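Local coordinates for protein Non-atp dependent l-selective hydantoinase (Arthrobacter aurescens, PDB 1GKR) that hydrolyses the ring of 5-substituted hydantoins, preferring aryl over alkyl derivatives, with two zinc ions per subunit and a stereoselectivity that depends on the substrate, at residues 170-184 and 227-239. Residues are numbered along the deposited sequence; the frame is centred on the assembly and turned at random.
Sequences FQEIAACGSVIVVHA and LQKEAGCRLIVLH. With ZN (zinc ion), chain E.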
loop_
_atom_site.group_PDB
_atom_site.type_symbol
_atom_site.label_atom_id
_atom_site.label_comp_id
_atom_site.label_asym_id
_atom_site.label_seq_id
_atom_site.Cartn_x
_atom_site.Cartn_y
_atom_site.Cartn_z
ATOM N N PHE A 170 12.952 23.065 7.399
ATOM C CA PHE A 170 13.390 21.701 7.108
ATOM C C PHE A 170 14.662 21.740 6.275
ATOM O O PHE A 170 15.608 20.989 6.539
ATOM C CB PHE A 170 12.319 20.938 6.339
ATOM C CG PHE A 170 11.264 20.298 7.212
ATOM C CD1 PHE A 170 11.112 20.663 8.544
ATOM C CD2 PHE A 170 10.395 19.356 6.678
ATOM C CE1 PHE A 170 10.103 20.097 9.326
ATOM C CE2 PHE A 170 9.391 18.788 7.451
ATOM C CZ PHE A 170 9.246 19.162 8.779
ATOM N N GLN A 171 14.699 22.611 5.270
ATOM C CA GLN A 171 15.897 22.711 4.446
ATOM C C GLN A 171 17.094 23.183 5.253
ATOM O O GLN A 171 18.183 22.632 5.101
ATOM C CB GLN A 171 15.677 23.650 3.278
ATOM C CG GLN A 171 14.580 23.205 2.361
ATOM C CD GLN A 171 14.381 24.162 1.212
ATOM O OE1 GLN A 171 14.316 25.386 1.402
ATOM N NE2 GLN A 171 14.275 23.616 0.007
ATOM N N GLU A 172 16.927 24.192 6.104
ATOM C CA GLU A 172 18.074 24.632 6.894
ATOM C C GLU A 172 18.565 23.492 7.780
ATOM O O GLU A 172 19.761 23.218 7.828
ATOM C CB GLU A 172 17.737 25.836 7.774
ATOM C CG GLU A 172 18.155 27.186 7.197
ATOM C CD GLU A 172 19.652 27.292 6.908
ATOM O OE1 GLU A 172 20.470 27.078 7.830
ATOM O OE2 GLU A 172 20.007 27.599 5.750
ATOM N N ILE A 173 17.638 22.831 8.474
ATOM C CA ILE A 173 17.979 21.721 9.358
ATOM C C ILE A 173 18.754 20.632 8.628
ATOM O O ILE A 173 19.714 20.074 9.168
ATOM C CB ILE A 173 16.720 21.077 9.979
ATOM C CG1 ILE A 173 16.010 22.080 10.885
ATOM C CG2 ILE A 173 17.110 19.856 10.777
ATOM C CD1 ILE A 173 16.881 22.604 12.014
ATOM N N ALA A 174 18.341 20.328 7.402
ATOM C CA ALA A 174 19.016 19.300 6.627
ATOM C C ALA A 174 20.432 19.722 6.316
ATOM O O ALA A 174 21.358 18.920 6.405
ATOM C CB ALA A 174 18.274 19.036 5.346
ATOM N N ALA A 175 20.597 20.988 5.957
ATOM C CA ALA A 175 21.905 21.523 5.615
ATOM C C ALA A 175 22.864 21.595 6.805
ATOM O O ALA A 175 24.073 21.560 6.622
ATOM C CB ALA A 175 21.745 22.891 4.995
ATOM N N CYS A 176 22.329 21.707 8.016
ATOM C CA CYS A 176 23.158 21.778 9.222
ATOM C C CYS A 176 23.410 20.389 9.757
ATOM O O CYS A 176 24.318 20.187 10.560
ATOM C CB CYS A 176 22.464 22.584 10.325
ATOM S SG CYS A 176 22.286 24.333 9.976
ATOM N N GLY A 177 22.585 19.442 9.318
ATOM C CA GLY A 177 22.704 18.073 9.781
ATOM C C GLY A 177 22.200 17.981 11.206
ATOM O O GLY A 177 22.697 17.189 12.011
ATOM N N SER A 178 21.209 18.806 11.523
ATOM C CA SER A 178 20.643 18.840 12.853
ATOM C C SER A 178 19.405 17.960 12.895
ATOM O O SER A 178 19.240 17.075 12.061
ATOM C CB SER A 178 20.285 20.281 13.216
ATOM O OG SER A 178 19.791 20.376 14.543
ATOM N N VAL A 179 18.540 18.206 13.873
ATOM C CA VAL A 179 17.299 17.455 14.029
ATOM C C VAL A 179 16.181 18.471 14.197
ATOM O O VAL A 179 16.383 19.503 14.824
ATOM C CB VAL A 179 17.327 16.585 15.311
ATOM C CG1 VAL A 179 16.043 15.777 15.434
ATOM C CG2 VAL A 179 18.525 15.691 15.292
ATOM N N ILE A 180 15.016 18.197 13.627
ATOM C CA ILE A 180 13.873 19.081 13.794
ATOM C C ILE A 180 12.742 18.223 14.365
ATOM O O ILE A 180 12.482 17.118 13.880
ATOM C CB ILE A 180 13.407 19.702 12.461
ATOM C CG1 ILE A 180 12.157 20.549 12.692
ATOM C CG2 ILE A 180 13.088 18.627 11.461
ATOM C CD1 ILE A 180 12.415 21.791 13.518
ATOM N N VAL A 181 12.104 18.698 15.424
ATOM C CA VAL A 181 10.991 17.966 15.997
ATOM C C VAL A 181 9.825 18.918 15.821
ATOM O O VAL A 181 10.016 20.131 15.838
ATOM C CB VAL A 181 11.219 17.643 17.507
ATOM C CG1 VAL A 181 12.532 16.943 17.684
ATOM C CG2 VAL A 181 11.192 18.894 18.347
ATOM N N VAL A 182 8.623 18.397 15.627
ATOM C CA VAL A 182 7.476 19.279 15.449
ATOM C C VAL A 182 6.289 18.799 16.250
ATOM O O VAL A 182 6.204 17.629 16.616
ATOM C CB VAL A 182 7.010 19.355 13.964
ATOM C CG1 VAL A 182 8.172 19.591 13.060
ATOM C CG2 VAL A 182 6.314 18.096 13.578
ATOM N N HIS A 183 5.384 19.728 16.530
ATOM C CA HIS A 183 4.142 19.421 17.221
ATOM C C HIS A 183 3.193 19.370 16.026
ATOM O O HIS A 183 2.912 20.400 15.399
ATOM C CB HIS A 183 3.746 20.562 18.164
ATOM C CG HIS A 183 2.411 20.366 18.815
ATOM N ND1 HIS A 183 2.262 20.223 20.180
ATOM C CD2 HIS A 183 1.165 20.278 18.286
ATOM C CE1 HIS A 183 0.982 20.055 20.465
ATOM N NE2 HIS A 183 0.294 20.081 19.333
ATOM N N ALA A 184 2.710 18.186 15.681
ATOM C CA ALA A 184 1.853 18.100 14.512
ATOM C C ALA A 184 0.356 18.042 14.718
ATOM O O ALA A 184 -0.195 16.999 15.058
ATOM C CB ALA A 184 2.286 16.930 13.637
ATOM N N LEU A 227 6.643 16.743 3.527
ATOM C CA LEU A 227 7.639 17.796 3.416
ATOM C C LEU A 227 9.025 17.297 3.777
ATOM O O LEU A 227 10.003 17.755 3.199
ATOM C CB LEU A 227 7.290 18.998 4.306
ATOM C CG LEU A 227 5.899 19.619 4.128
ATOM C CD1 LEU A 227 5.887 21.003 4.738
ATOM C CD2 LEU A 227 5.561 19.712 2.675
ATOM N N GLN A 228 9.136 16.367 4.719
ATOM C CA GLN A 228 10.470 15.893 5.058
ATOM C C GLN A 228 10.933 15.027 3.886
ATOM O O GLN A 228 12.101 15.061 3.479
ATOM C CB GLN A 228 10.459 15.113 6.379
ATOM C CG GLN A 228 10.562 13.630 6.223
ATOM C CD GLN A 228 11.966 13.170 5.946
ATOM O OE1 GLN A 228 12.166 12.193 5.246
ATOM N NE2 GLN A 228 12.949 13.863 6.503
ATOM N N LYS A 229 9.991 14.281 3.324
ATOM C CA LYS A 229 10.263 13.427 2.183
ATOM C C LYS A 229 11.036 14.218 1.133
ATOM O O LYS A 229 11.916 13.686 0.462
ATOM C CB LYS A 229 8.936 12.943 1.605
ATOM C CG LYS A 229 9.002 12.241 0.265
ATOM C CD LYS A 229 9.658 10.887 0.356
ATOM C CE LYS A 229 9.297 10.014 -0.852
ATOM N NZ LYS A 229 7.840 9.663 -0.893
ATOM N N GLU A 230 10.709 15.498 1.013
ATOM C CA GLU A 230 11.340 16.384 0.043
ATOM C C GLU A 230 12.591 17.091 0.572
ATOM O O GLU A 230 13.513 17.352 -0.179
ATOM C CB GLU A 230 10.327 17.432 -0.392
ATOM C CG GLU A 230 10.700 18.191 -1.626
ATOM C CD GLU A 230 10.596 17.337 -2.876
ATOM O OE1 GLU A 230 9.913 16.273 -2.823
ATOM O OE2 GLU A 230 11.191 17.746 -3.907
ATOM N N ALA A 231 12.624 17.405 1.861
ATOM C CA ALA A 231 13.767 18.098 2.447
ATOM C C ALA A 231 14.915 17.197 2.897
ATOM O O ALA A 231 16.069 17.605 2.843
ATOM C CB ALA A 231 13.301 18.945 3.625
ATOM N N GLY A 232 14.589 16.000 3.388
ATOM C CA GLY A 232 15.604 15.055 3.834
ATOM C C GLY A 232 16.228 15.244 5.209
ATOM O O GLY A 232 17.236 14.607 5.530
ATOM N N CYS A 233 15.642 16.109 6.029
ATOM C CA CYS A 233 16.155 16.381 7.373
ATOM C C CYS A 233 15.668 15.337 8.366
ATOM O O CYS A 233 14.594 14.776 8.190
ATOM C CB CYS A 233 15.662 17.750 7.835
ATOM S SG CYS A 233 13.844 17.924 7.748
ATOM N N ARG A 234 16.447 15.073 9.414
ATOM C CA ARG A 234 16.013 14.109 10.421
ATOM C C ARG A 234 14.821 14.761 11.128
ATOM O O ARG A 234 14.913 15.887 11.619
ATOM C CB ARG A 234 17.118 13.822 11.431
ATOM C CG ARG A 234 16.954 12.452 12.042
ATOM C CD ARG A 234 17.649 12.311 13.360
ATOM N NE ARG A 234 19.067 11.953 13.290
ATOM C CZ ARG A 234 19.547 10.870 12.692
ATOM N NH1 ARG A 234 18.730 10.032 12.080
ATOM N NH2 ARG A 234 20.841 10.593 12.758
ATOM N N LEU A 235 13.701 14.055 11.163
ATOM C CA LEU A 235 12.480 14.563 11.755
ATOM C C LEU A 235 11.913 13.662 12.842
ATOM O O LEU A 235 11.837 12.449 12.672
ATOM C CB LEU A 235 11.436 14.710 10.658
ATOM C CG LEU A 235 10.000 14.899 11.144
ATOM C CD1 LEU A 235 9.909 16.234 11.839
ATOM C CD2 LEU A 235 9.020 14.854 9.984
ATOM N N ILE A 236 11.516 14.238 13.964
ATOM C CA ILE A 236 10.908 13.433 15.011
ATOM C C ILE A 236 9.539 14.015 15.277
ATOM O O ILE A 236 9.445 15.181 15.633
ATOM C CB ILE A 236 11.644 13.516 16.351
ATOM C CG1 ILE A 236 13.053 12.955 16.239
ATOM C CG2 ILE A 236 10.861 12.727 17.397
ATOM C CD1 ILE A 236 13.818 13.031 17.549
ATOM N N VAL A 237 8.479 13.240 15.104
ATOM C CA VAL A 237 7.160 13.773 15.410
ATOM C C VAL A 237 6.939 13.556 16.906
ATOM O O VAL A 237 6.935 12.424 17.389
ATOM C CB VAL A 237 6.062 13.070 14.616
ATOM C CG1 VAL A 237 4.695 13.622 15.015
ATOM C CG2 VAL A 237 6.314 13.264 13.124
ATOM N N LEU A 238 6.776 14.658 17.634
ATOM C CA LEU A 238 6.586 14.646 19.080
ATOM C C LEU A 238 5.225 14.142 19.487
ATOM O O LEU A 238 4.279 14.158 18.695
ATOM C CB LEU A 238 6.778 16.053 19.636
ATOM C CG LEU A 238 8.146 16.697 19.418
ATOM C CD1 LEU A 238 8.089 18.150 19.818
ATOM C CD2 LEU A 238 9.183 15.965 20.233
ATOM N N HIS A 239 5.144 13.701 20.740
ATOM C CA HIS A 239 3.914 13.173 21.343
ATOM C C HIS A 239 2.806 12.759 20.384
ATOM O O HIS A 239 1.843 13.505 20.199
ATOM C CB HIS A 239 3.333 14.188 22.312
ATOM C CG HIS A 239 3.308 15.577 21.764
ATOM N ND1 HIS A 239 2.928 15.852 20.468
ATOM C CD2 HIS A 239 3.606 16.768 22.331
ATOM C CE1 HIS A 239 2.993 17.155 20.260
ATOM N NE2 HIS A 239 3.401 17.734 21.374
HETATM ZN ZN ZN E . 3.427 19.957 21.844
HETATM O O HOH W 1 18.717 16.470 9.083
HETATM O O HOH W 2 3.037 16.091 17.351
#
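Half of the binuclear zinc site is assembled here, where H183 and H239, at the C-terminal ends of neighbouring parallel strands, hold one zinc ion between them. H183 ND1 binds the metal at 2.0 Å and H239 NE2 at 2.3 Å; the carbamate of the N6-carboxylated K147 is the further protein ligand and bridges to the second zinc. The imidazoles meet in an offset edge-to-face pair, planes at 77°, with H239 CE1 over one face of the H183 ring. H183 carries its ring out on an extended first torsion (chi1 175°), and the rotation about CB-CG presents ND1 to the zinc, while NE2 on the far side of the ring is hydrogen-bonded to E185, which should fix the ring's rotation.

Strands 179-182 and 234-237 are adjacent staves of the TIM-type barrel of metallo-dependent hydrolases, whose C-terminal strand ends face the active site. I180 uses both its backbone groups, its N donating to R234 O (3.1 Å) and its O accepting from I236 N (3.0 Å); beyond a weak bond from V182 N to I236 O, L238 N reaches V182 O at 3.2 Å. A water bridges L238 O and A184 N. On the helix side, C233 SG approaches the F170 ring obliquely in a sulfur-aromatic contact, 3.5 Å from F170 CG, and A231 CB meets F170 CB at the same distance, joining helix 163-176 to the end of helix 214-231.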